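Local coordinates for protein beta-lactamase (Nostoc sp., PDB 6NHS) that probably hydrolyses the beta-lactam ring of penicillin-type antibiotics, as a class D serine beta-lactamase of the penicillin-recognising fold, at residues A73-V78 and P177-T182; F95-Q100 and F108-V113; Y137-I142 and P156-P161; G215-Y220 and Y228-N233. All coordinates share one frame; numbering follows the deposited sequence.

Contact 1: residues A73-V78 and P177-T182; sequences ALETGV and PFSQRT. With FMT (formic acid), chain I.
Glu-75, near the end of helix 65-76, reaches across to the start of helix 180-189 and lays one carboxylate oxygen against two polar groups there. Its OE1 accepts a hydrogen bond from the backbone N of Ser-179 at 2.9 Å, a nearly straight bond (167° at the hydrogen) that comes from above the carboxylate plane. The same OE1 lies 2.6 Å from Thr-182 OG1, whose proton could go either to it or to a bound formic acid. A bend at chi2 (66°) turns the carboxylate of Glu-75 toward the N-terminal end of helix 180-189. Glu-75 CB lies in plane at the edge of the Phe-178 ring, 3.8 Å from CD1. Beside it the packing is apolar and buried: Leu-74 sets CB against Thr-182 CG2 at 4.0 Å, and its side chain goes on to Leu-185 and Val-186 of the same helix. Ser-179 is the N-cap of helix 180-189, its OG accepting from Thr-182 N at 3.1 Å. Because Glu-75 OE1 meets Ser-179 N at this helix start, the helix dipole would probably stabilise its negative charge. In this mainly helical part of the molecule, the contact ties the end of one helix to the beginning of another. The other side is looser and wet. The formic acid, probably from the crystallisation liquor, takes a bond from Ser-179 OG to its O2, while Arg-181 NH1 meets its O1 at 2.7 Å in the guanidinium plane. A water within hydrogen-bonding distance of both Arg-181 NH1 and Leu-74 O can bridge them, and NH2 of the extended arginine holds Ser-80 O.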
# COMPACT_ATOMS: atom_id res chain seq x y z
N ALA A 73 -5.55 4.50 12.54
CA ALA A 73 -6.88 5.09 12.73
C ALA A 73 -7.76 4.18 13.57
O ALA A 73 -8.43 4.63 14.50
CB ALA A 73 -7.53 5.37 11.38
N LEU A 74 -7.77 2.88 13.26
CA LEU A 74 -8.56 1.93 14.04
C LEU A 74 -7.98 1.76 15.44
O LEU A 74 -8.73 1.70 16.42
CB LEU A 74 -8.62 0.58 13.32
CG LEU A 74 -9.53 0.57 12.08
CD1 LEU A 74 -9.19 -0.63 11.18
CD2 LEU A 74 -11.01 0.57 12.47
N GLU A 75 -6.65 1.67 15.55
CA GLU A 75 -6.05 1.44 16.86
C GLU A 75 -6.31 2.60 17.81
O GLU A 75 -6.60 2.39 18.99
CB GLU A 75 -4.54 1.20 16.71
CG GLU A 75 -3.89 0.69 17.98
CD GLU A 75 -4.37 -0.69 18.37
OE1 GLU A 75 -4.81 -1.46 17.49
OE2 GLU A 75 -4.30 -1.03 19.57
N THR A 76 -6.18 3.84 17.32
CA THR A 76 -6.44 5.01 18.14
C THR A 76 -7.93 5.25 18.35
O THR A 76 -8.30 6.02 19.24
CB THR A 76 -5.84 6.27 17.51
OG1 THR A 76 -6.39 6.45 16.19
CG2 THR A 76 -4.31 6.18 17.44
N GLY A 77 -8.77 4.64 17.53
CA GLY A 77 -10.20 4.80 17.68
C GLY A 77 -10.77 6.04 17.03
O GLY A 77 -11.92 6.40 17.33
N VAL A 78 -10.03 6.70 16.14
CA VAL A 78 -10.62 7.85 15.45
C VAL A 78 -11.64 7.38 14.42
O VAL A 78 -12.46 8.18 13.95
CB VAL A 78 -9.54 8.75 14.81
CG1 VAL A 78 -8.46 9.14 15.86
CG2 VAL A 78 -8.93 8.09 13.59
N PRO A 177 2.48 -2.57 16.88
CA PRO A 177 1.65 -2.24 18.05
C PRO A 177 0.18 -2.03 17.70
O PRO A 177 -0.40 -0.96 17.91
CB PRO A 177 2.32 -0.96 18.56
CG PRO A 177 2.78 -0.29 17.31
CD PRO A 177 3.27 -1.42 16.43
N PHE A 178 -0.44 -3.07 17.14
CA PHE A 178 -1.85 -3.05 16.80
C PHE A 178 -2.52 -4.30 17.36
O PHE A 178 -1.95 -5.39 17.34
CB PHE A 178 -2.07 -2.97 15.27
CG PHE A 178 -1.35 -1.82 14.63
CD1 PHE A 178 -1.72 -0.51 14.90
CD2 PHE A 178 -0.29 -2.04 13.76
CE1 PHE A 178 -1.05 0.55 14.33
CE2 PHE A 178 0.38 -0.98 13.17
CZ PHE A 178 -0.00 0.32 13.46
N SER A 179 -3.73 -4.11 17.89
CA SER A 179 -4.48 -5.22 18.47
C SER A 179 -4.90 -6.20 17.39
O SER A 179 -4.96 -5.87 16.20
CB SER A 179 -5.71 -4.69 19.20
OG SER A 179 -6.66 -4.21 18.25
N GLN A 180 -5.22 -7.43 17.82
CA GLN A 180 -5.72 -8.44 16.89
C GLN A 180 -6.97 -7.95 16.15
O GLN A 180 -7.15 -8.24 14.96
CB GLN A 180 -6.01 -9.74 17.63
CG GLN A 180 -6.36 -10.91 16.72
CD GLN A 180 -5.21 -11.28 15.79
OE1 GLN A 180 -4.13 -11.63 16.25
NE2 GLN A 180 -5.44 -11.20 14.49
N ARG A 181 -7.84 -7.22 16.85
CA ARG A 181 -9.02 -6.66 16.19
C ARG A 181 -8.62 -5.72 15.06
O ARG A 181 -9.16 -5.79 13.96
CB ARG A 181 -9.89 -5.94 17.22
CG ARG A 181 -11.07 -5.18 16.63
CD ARG A 181 -11.77 -4.37 17.72
NE ARG A 181 -12.98 -3.72 17.22
CZ ARG A 181 -13.00 -2.50 16.67
NH1 ARG A 181 -11.88 -1.81 16.55
NH2 ARG A 181 -14.15 -1.99 16.25
N THR A 182 -7.67 -4.82 15.33
CA THR A 182 -7.20 -3.90 14.30
C THR A 182 -6.62 -4.67 13.11
O THR A 182 -6.92 -4.35 11.96
CB THR A 182 -6.14 -2.95 14.88
OG1 THR A 182 -6.73 -2.14 15.90
CG2 THR A 182 -5.58 -2.05 13.79
C FMT I . -8.94 -1.52 18.25
O1 FMT I . -9.27 -2.04 17.18
O2 FMT I . -8.40 -2.10 19.19
O HOH W 1 -11.42 1.31 16.34

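Contact 2: residues F95-Q100 and F108-V113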
# COMPACT_ATOMS: atom_id res chain seq x y z
N PHE A 95 -13.05 12.16 -8.90
CA PHE A 95 -13.71 10.91 -9.26
C PHE A 95 -15.09 10.81 -8.63
O PHE A 95 -15.23 11.08 -7.43
CB PHE A 95 -12.84 9.72 -8.84
CG PHE A 95 -11.45 9.76 -9.41
CD1 PHE A 95 -11.22 9.39 -10.72
CD2 PHE A 95 -10.39 10.19 -8.64
CE1 PHE A 95 -9.94 9.44 -11.25
CE2 PHE A 95 -9.11 10.24 -9.16
CZ PHE A 95 -8.89 9.86 -10.47
N PRO A 96 -16.11 10.42 -9.40
CA PRO A 96 -17.48 10.39 -8.85
C PRO A 96 -17.65 9.48 -7.64
O PRO A 96 -18.46 9.80 -6.76
CB PRO A 96 -18.31 9.90 -10.04
CG PRO A 96 -17.50 10.26 -11.25
CD PRO A 96 -16.07 10.10 -10.83
N THR A 97 -16.92 8.37 -7.56
CA THR A 97 -17.03 7.50 -6.39
C THR A 97 -16.54 8.18 -5.12
O THR A 97 -16.89 7.75 -4.02
CB THR A 97 -16.26 6.20 -6.59
OG1 THR A 97 -14.85 6.48 -6.68
CG2 THR A 97 -16.73 5.49 -7.85
N TRP A 98 -15.72 9.23 -5.24
CA TRP A 98 -15.27 9.98 -4.08
C TRP A 98 -16.32 10.95 -3.55
O TRP A 98 -16.22 11.39 -2.40
CB TRP A 98 -14.01 10.79 -4.43
CG TRP A 98 -12.78 9.97 -4.66
CD1 TRP A 98 -12.66 8.61 -4.59
CD2 TRP A 98 -11.48 10.48 -5.01
NE1 TRP A 98 -11.36 8.24 -4.87
CE2 TRP A 98 -10.62 9.36 -5.12
CE3 TRP A 98 -10.97 11.76 -5.23
CZ2 TRP A 98 -9.27 9.50 -5.44
CZ3 TRP A 98 -9.62 11.89 -5.55
CH2 TRP A 98 -8.79 10.76 -5.65
N ASN A 99 -17.31 11.30 -4.37
CA ASN A 99 -18.30 12.31 -3.98
C ASN A 99 -19.51 11.67 -3.31
O ASN A 99 -20.65 11.87 -3.72
CB ASN A 99 -18.70 13.13 -5.20
CG ASN A 99 -17.52 13.83 -5.84
OD1 ASN A 99 -16.61 14.29 -5.15
ND2 ASN A 99 -17.53 13.91 -7.17
N GLN A 100 -19.26 10.90 -2.25
CA GLN A 100 -20.32 10.19 -1.56
C GLN A 100 -19.82 9.79 -0.19
O GLN A 100 -18.61 9.62 0.02
CB GLN A 100 -20.75 8.94 -2.34
CG GLN A 100 -19.66 7.89 -2.42
CD GLN A 100 -20.04 6.71 -3.29
OE1 GLN A 100 -21.19 6.57 -3.69
NE2 GLN A 100 -19.06 5.86 -3.60
N PHE A 108 -10.82 2.47 1.20
CA PHE A 108 -9.65 1.70 0.79
C PHE A 108 -9.81 1.19 -0.64
O PHE A 108 -8.91 1.34 -1.47
CB PHE A 108 -9.45 0.53 1.76
CG PHE A 108 -8.09 -0.12 1.67
CD1 PHE A 108 -7.88 -1.20 0.82
CD2 PHE A 108 -7.03 0.34 2.44
CE1 PHE A 108 -6.63 -1.81 0.74
CE2 PHE A 108 -5.77 -0.27 2.36
CZ PHE A 108 -5.58 -1.35 1.51
N ARG A 109 -10.97 0.58 -0.93
CA ARG A 109 -11.24 0.07 -2.27
C ARG A 109 -11.14 1.16 -3.33
O ARG A 109 -10.60 0.93 -4.43
CB ARG A 109 -12.64 -0.56 -2.29
CG ARG A 109 -13.14 -1.02 -3.65
CD ARG A 109 -14.61 -1.41 -3.55
NE ARG A 109 -15.11 -2.00 -4.79
CZ ARG A 109 -16.39 -2.28 -5.03
NH1 ARG A 109 -17.31 -2.02 -4.10
NH2 ARG A 109 -16.75 -2.82 -6.18
N ASN A 110 -11.64 2.36 -3.03
CA ASN A 110 -11.77 3.43 -4.01
C ASN A 110 -10.62 4.42 -3.97
O ASN A 110 -10.65 5.40 -4.71
CB ASN A 110 -13.09 4.19 -3.79
CG ASN A 110 -14.31 3.31 -4.00
OD1 ASN A 110 -14.30 2.39 -4.82
ND2 ASN A 110 -15.39 3.60 -3.27
N SER A 111 -9.60 4.18 -3.14
CA SER A 111 -8.49 5.12 -2.96
C SER A 111 -8.99 6.52 -2.62
O SER A 111 -8.48 7.52 -3.12
CB SER A 111 -7.58 5.15 -4.19
OG SER A 111 -6.99 3.88 -4.44
N THR A 112 -9.99 6.59 -1.74
CA THR A 112 -10.68 7.84 -1.43
C THR A 112 -9.82 8.68 -0.49
O THR A 112 -9.86 8.51 0.73
CB THR A 112 -12.05 7.56 -0.83
OG1 THR A 112 -12.75 6.66 -1.71
CG2 THR A 112 -12.86 8.84 -0.69
N VAL A 113 -9.05 9.61 -1.07
CA VAL A 113 -8.04 10.35 -0.32
C VAL A 113 -8.67 11.17 0.81
O VAL A 113 -8.15 11.21 1.93
CB VAL A 113 -7.22 11.25 -1.26
CG1 VAL A 113 -6.26 12.13 -0.45
CG2 VAL A 113 -6.45 10.41 -2.28
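Trp-98 carries most of this contact, presenting its indole to the turn that follows helix 104-110. The polar part is one hydrogen bond: Trp-98 NE1 donates to Asn-110 O over 2.9 Å, almost straight at 169°. The acceptor lies in the indole plane, whereas seen from the carbonyl the donor stands above the peptide plane. With chi2 close to zero (-1°), the indole is turned so that its N-H edge faces the turn. Ser-111 O comes close to the benzo part, 3.2 Å from Trp-98 CZ2. The CH-pi part involves Thr-112, whose CA sits over the five-membered ring of Trp-98, 3.9 Å from its centroid, while Phe-95 CD2 lies over the opposite face. The indole is therefore held between its own loop and the turn. The apolar part is small: Trp-98 CH2 touches Val-113 CG2 at 4.1 Å, the two side chains lying side by side and pointing the same way. Outside the pair, Trp-98 O receives a bond from Trp-114 NE1, which anchors the loop a second time. In the turn itself Ser-111, with positive phi, leaves the helical conformation in a Schellman motif, and Thr-112 occupies the N-cap position before helix 113-123, without a side-chain capping bond. Ser-111 OG bonds Lys-203 NZ, and its side chain touches Ser-63 and Lys-66, the serine and lysine of a likely SxxK motif. This placing is consistent with the serine of the SxV motif that lines the active site in class D beta-lactamases.

Contact 3: residues Y137-I142 and P156-P161; sequences YGNLQI and PLQITP. With EDO (1,2-ethanediol), chain F.
Asn-139 spans the gap to residues 156-158 with both its backbone and its amide. Its backbone N donates to Gln-158 O at 2.8 Å, the donor nearly in line with the C=O bond. Its side chain works in both directions: ND2 donates to Pro-156 O at 3.0 Å, almost straight (177°) and with the acceptor in the amide plane, while OD1 accepts from Gln-158 N, also at 3.0 Å, from well above the plane of the amide. A weak bond from Gln-141 N reaches the same OD1. Chi1 of Asn-139 (72°) places CG between its backbone N and carbonyl carbon, folding the amide over toward the facing chain. Asn-139 O is taken by Gln-141 NE2, and Leu-140 N closes a type II' turn on Tyr-137 O. Gly-138, at the turn's second position, brings CA to 3.4 Å from Gln-158 O. In a bound ethanediol, probably from the crystallisation liquor, O2 accepts from Ile-142 N at 3.2 Å.

Beneath the polar layer, Ile-159 CD1 lies over one face of the Tyr-137 ring, 3.8 Å from its centroid in a CH-pi contact, and Leu-157 CD2 meets Tyr-137 CE1 at 3.9 Å. The ring passes on into an aromatic cluster, edge-to-face with Phe-65 and Phe-167. Leu-157 touches Trp-152, and the segments close the base of what is consistent with the class D omega loop. They flank helix 151-154, Leu-157 bonding Phe-151 and Ile-159 Phe-59 through the backbone, and join helix 125-135 to helix 161-172, where Thr-160 OG1 caps Gln-163 N.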
# COMPACT_ATOMS: atom_id res chain seq x y z
N TYR A 137 8.22 2.97 9.88
CA TYR A 137 7.63 3.01 8.54
C TYR A 137 8.43 3.94 7.63
O TYR A 137 8.51 5.14 7.88
CB TYR A 137 6.17 3.47 8.61
CG TYR A 137 5.47 3.42 7.27
CD1 TYR A 137 5.50 4.51 6.41
CD2 TYR A 137 4.79 2.28 6.86
CE1 TYR A 137 4.87 4.47 5.18
CE2 TYR A 137 4.14 2.23 5.63
CZ TYR A 137 4.18 3.34 4.80
OH TYR A 137 3.56 3.32 3.56
N GLY A 138 9.01 3.38 6.56
CA GLY A 138 9.66 4.20 5.54
C GLY A 138 10.80 5.04 6.10
O GLY A 138 11.57 4.58 6.95
N ASN A 139 10.91 6.28 5.62
CA ASN A 139 11.95 7.20 6.08
C ASN A 139 11.55 7.97 7.34
O ASN A 139 12.27 8.90 7.72
CB ASN A 139 12.35 8.17 4.96
CG ASN A 139 11.28 9.24 4.67
OD1 ASN A 139 10.17 9.19 5.19
ND2 ASN A 139 11.62 10.19 3.81
N LEU A 140 10.43 7.61 7.96
CA LEU A 140 10.05 8.06 9.31
C LEU A 140 9.74 9.55 9.40
O LEU A 140 9.71 10.10 10.51
CB LEU A 140 11.14 7.71 10.34
CG LEU A 140 11.73 6.31 10.32
CD1 LEU A 140 12.83 6.20 11.37
CD2 LEU A 140 10.66 5.28 10.56
N GLN A 141 9.52 10.24 8.28
CA GLN A 141 9.37 11.69 8.28
C GLN A 141 7.96 12.06 7.82
O GLN A 141 7.57 11.72 6.70
CB GLN A 141 10.42 12.34 7.38
CG GLN A 141 11.84 12.09 7.83
CD GLN A 141 12.85 12.36 6.72
OE1 GLN A 141 12.88 13.45 6.15
NE2 GLN A 141 13.67 11.36 6.42
N ILE A 142 7.21 12.74 8.67
CA ILE A 142 5.87 13.19 8.31
C ILE A 142 5.79 14.71 8.22
O ILE A 142 4.70 15.27 8.05
CB ILE A 142 4.80 12.64 9.27
CG1 ILE A 142 4.90 13.30 10.65
CG2 ILE A 142 4.92 11.12 9.38
CD1 ILE A 142 3.74 12.94 11.57
N PRO A 156 7.13 14.97 3.31
CA PRO A 156 8.43 14.34 3.05
C PRO A 156 8.48 12.83 3.24
O PRO A 156 9.56 12.27 3.08
CB PRO A 156 9.34 15.02 4.08
CG PRO A 156 8.43 15.28 5.24
CD PRO A 156 7.06 15.57 4.66
N LEU A 157 7.37 12.17 3.56
CA LEU A 157 7.40 10.73 3.79
C LEU A 157 7.72 9.98 2.50
O LEU A 157 7.10 10.22 1.46
CB LEU A 157 6.07 10.24 4.35
CG LEU A 157 6.03 8.75 4.71
CD1 LEU A 157 7.08 8.44 5.78
CD2 LEU A 157 4.63 8.32 5.17
N GLN A 158 8.70 9.09 2.56
CA GLN A 158 9.02 8.21 1.45
C GLN A 158 9.29 6.81 1.98
O GLN A 158 9.52 6.61 3.18
CB GLN A 158 10.22 8.72 0.64
CG GLN A 158 10.00 10.10 0.01
CD GLN A 158 11.19 10.54 -0.83
OE1 GLN A 158 11.60 9.83 -1.74
NE2 GLN A 158 11.74 11.70 -0.52
N ILE A 159 9.25 5.82 1.08
CA ILE A 159 9.45 4.43 1.47
C ILE A 159 10.02 3.67 0.28
O ILE A 159 9.71 3.97 -0.88
CB ILE A 159 8.12 3.81 1.97
CG1 ILE A 159 8.35 2.44 2.60
CG2 ILE A 159 7.08 3.71 0.83
CD1 ILE A 159 7.17 1.94 3.39
N THR A 160 10.90 2.69 0.57
CA THR A 160 11.44 1.82 -0.47
C THR A 160 10.56 0.58 -0.62
O THR A 160 9.81 0.23 0.29
CB THR A 160 12.87 1.39 -0.12
OG1 THR A 160 12.82 0.38 0.90
CG2 THR A 160 13.70 2.59 0.39
N PRO A 161 10.64 -0.11 -1.76
CA PRO A 161 9.91 -1.38 -1.87
C PRO A 161 10.31 -2.40 -0.81
O PRO A 161 9.44 -3.09 -0.27
CB PRO A 161 10.25 -1.86 -3.29
CG PRO A 161 10.57 -0.60 -4.04
CD PRO A 161 11.24 0.31 -3.04
C1 EDO F . 9.93 14.56 10.44
O1 EDO F . 9.66 15.12 9.15
C2 EDO F . 8.62 14.42 11.23
O2 EDO F . 8.41 13.04 11.57

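Contact 4: residues G215-Y220 and Y228-N233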
# COMPACT_ATOMS: atom_id res chain seq x y z
N GLY A 215 4.20 4.47 -9.78
CA GLY A 215 3.12 3.52 -9.57
C GLY A 215 3.53 2.46 -8.55
O GLY A 215 4.66 1.99 -8.56
N TRP A 216 2.59 2.10 -7.68
CA TRP A 216 2.81 1.07 -6.68
C TRP A 216 1.74 -0.01 -6.77
O TRP A 216 0.58 0.27 -7.09
CB TRP A 216 2.72 1.61 -5.25
CG TRP A 216 3.81 2.45 -4.69
CD1 TRP A 216 3.78 3.81 -4.51
CD2 TRP A 216 5.03 2.00 -4.10
NE1 TRP A 216 4.92 4.22 -3.88
CE2 TRP A 216 5.71 3.13 -3.62
CE3 TRP A 216 5.63 0.74 -3.96
CZ2 TRP A 216 6.97 3.05 -3.00
CZ3 TRP A 216 6.87 0.66 -3.35
CH2 TRP A 216 7.53 1.81 -2.88
N PHE A 217 2.13 -1.24 -6.43
CA PHE A 217 1.18 -2.25 -5.96
C PHE A 217 1.91 -3.09 -4.92
O PHE A 217 2.91 -3.75 -5.25
CB PHE A 217 0.66 -3.12 -7.11
CG PHE A 217 -0.46 -4.06 -6.72
CD1 PHE A 217 -1.52 -3.62 -5.94
CD2 PHE A 217 -0.45 -5.38 -7.15
CE1 PHE A 217 -2.55 -4.48 -5.58
CE2 PHE A 217 -1.49 -6.25 -6.80
CZ PHE A 217 -2.54 -5.80 -6.02
N VAL A 218 1.46 -3.03 -3.67
CA VAL A 218 2.11 -3.75 -2.58
C VAL A 218 1.06 -4.57 -1.84
O VAL A 218 -0.13 -4.24 -1.86
CB VAL A 218 2.85 -2.80 -1.59
CG1 VAL A 218 3.69 -1.80 -2.36
CG2 VAL A 218 1.85 -2.08 -0.69
N GLY A 219 1.50 -5.65 -1.21
CA GLY A 219 0.56 -6.51 -0.50
C GLY A 219 1.16 -7.88 -0.27
O GLY A 219 2.38 -8.03 -0.17
N TYR A 220 0.28 -8.89 -0.19
CA TYR A 220 0.78 -10.25 -0.03
C TYR A 220 -0.27 -11.24 -0.51
O TYR A 220 -1.48 -10.99 -0.48
CB TYR A 220 1.19 -10.55 1.41
CG TYR A 220 0.11 -10.43 2.47
CD1 TYR A 220 -0.70 -11.52 2.79
CD2 TYR A 220 -0.07 -9.25 3.18
CE1 TYR A 220 -1.67 -11.42 3.77
CE2 TYR A 220 -1.04 -9.15 4.16
CZ TYR A 220 -1.84 -10.23 4.45
OH TYR A 220 -2.80 -10.15 5.43
N TYR A 228 3.35 -14.90 0.24
CA TYR A 228 4.30 -14.24 -0.64
C TYR A 228 4.03 -12.74 -0.58
O TYR A 228 3.05 -12.25 -1.14
CB TYR A 228 4.17 -14.77 -2.07
CG TYR A 228 4.30 -16.28 -2.14
CD1 TYR A 228 3.18 -17.09 -2.03
CD2 TYR A 228 5.54 -16.88 -2.29
CE1 TYR A 228 3.29 -18.47 -2.08
CE2 TYR A 228 5.66 -18.26 -2.35
CZ TYR A 228 4.54 -19.05 -2.24
OH TYR A 228 4.65 -20.42 -2.29
N PHE A 229 4.89 -12.02 0.13
CA PHE A 229 4.82 -10.57 0.19
C PHE A 229 5.41 -9.98 -1.08
O PHE A 229 6.41 -10.49 -1.60
CB PHE A 229 5.56 -10.04 1.42
CG PHE A 229 5.03 -10.59 2.72
CD1 PHE A 229 4.00 -9.94 3.39
CD2 PHE A 229 5.54 -11.76 3.26
CE1 PHE A 229 3.49 -10.44 4.59
CE2 PHE A 229 5.04 -12.27 4.46
CZ PHE A 229 4.01 -11.61 5.12
N PHE A 230 4.80 -8.91 -1.59
CA PHE A 230 5.27 -8.31 -2.83
C PHE A 230 5.20 -6.79 -2.75
O PHE A 230 4.37 -6.22 -2.04
CB PHE A 230 4.48 -8.80 -4.05
CG PHE A 230 3.01 -8.48 -3.99
CD1 PHE A 230 2.53 -7.26 -4.43
CD2 PHE A 230 2.10 -9.41 -3.52
CE1 PHE A 230 1.17 -6.96 -4.38
CE2 PHE A 230 0.74 -9.12 -3.47
CZ PHE A 230 0.28 -7.90 -3.90
N ALA A 231 6.09 -6.15 -3.50
CA ALA A 231 6.09 -4.70 -3.68
C ALA A 231 6.52 -4.42 -5.11
O ALA A 231 7.64 -4.77 -5.51
CB ALA A 231 7.03 -3.99 -2.69
N THR A 232 5.62 -3.81 -5.88
CA THR A 232 5.87 -3.42 -7.26
C THR A 232 5.96 -1.90 -7.34
O THR A 232 5.15 -1.19 -6.74
CB THR A 232 4.77 -3.95 -8.19
OG1 THR A 232 4.82 -5.38 -8.23
CG2 THR A 232 4.94 -3.41 -9.60
N ASN A 233 6.94 -1.41 -8.08
CA ASN A 233 7.18 0.03 -8.20
C ASN A 233 7.58 0.32 -9.64
O ASN A 233 8.55 -0.25 -10.13
CB ASN A 233 8.27 0.48 -7.23
CG ASN A 233 8.43 1.98 -7.18
OD1 ASN A 233 9.04 2.57 -8.08
ND2 ASN A 233 7.89 2.60 -6.14
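Strands 215-220 and 228-233 run antiparallel, their axes 179° apart in direction and 4.6 Å apart at closest, as two adjacent strands of a beta hairpin. Phe-217 pairs with Thr-232 and Gly-219 with Phe-230, each through two backbone hydrogen bonds; the shortest runs from Thr-232 N to Phe-217 O at 2.8 Å. Between them Val-218 faces Ala-231 as a non-hydrogen-bonded pair.

On the face carrying Trp-216, Val-218 and Tyr-220, Asn-233 sets ND2 over the indole of Trp-216, 3.3 Å from CZ2, with the amide plane nearly perpendicular (85°) to the ring. Asn-233 OD1 is held by Arg-54, and Trp-216 NE1 donates to Leu-60 O. At the other end Tyr-220 CB packs on Phe-229 CD1 at 3.5 Å, their rings oblique.

The other face belongs to Phe-217, Phe-230 and Thr-232. Phe-230, its chi1 of 61° swinging the ring across to the neighbouring strand, covers Gly-219, whose CA lies 4.0 Å from the ring centroid. CE1 of the same ring rests over a face of Phe-217, 3.6 Å from CD2. Thr-232 OG1 bonds Thr-249 of helix 239-255, which packs on this face.

Strand 213-223 thus bonds on one edge to 226-236 and on the other to 198-207, largely aromatic and apolar side chains cover both faces of the hairpin, and the polar ends of Trp-216, Thr-232 and Asn-233 find partners beyond it.

How the contacts relate
Contact 4 is the core of the set, a buried piece of the central sheet, whereas contact 2 is a surface contact and contacts 1 and 3 are partly buried. Contacts 3 and 4 alone touch: Pro-161 O lies 3.5 Å from Ala-231 CB, and Trp-216 packs against the loop 156-161, so helix 161-172 starts against the sheet. Contacts 2 and 3 are both nested within the chain closed by contact 1 and belong with it to the helical part. Backbone pairing and aromatic rings dominate contact 4, an asparagine amide contact 3, a tryptophan N-H contact 2, and a carboxylate at a helix start contact 1.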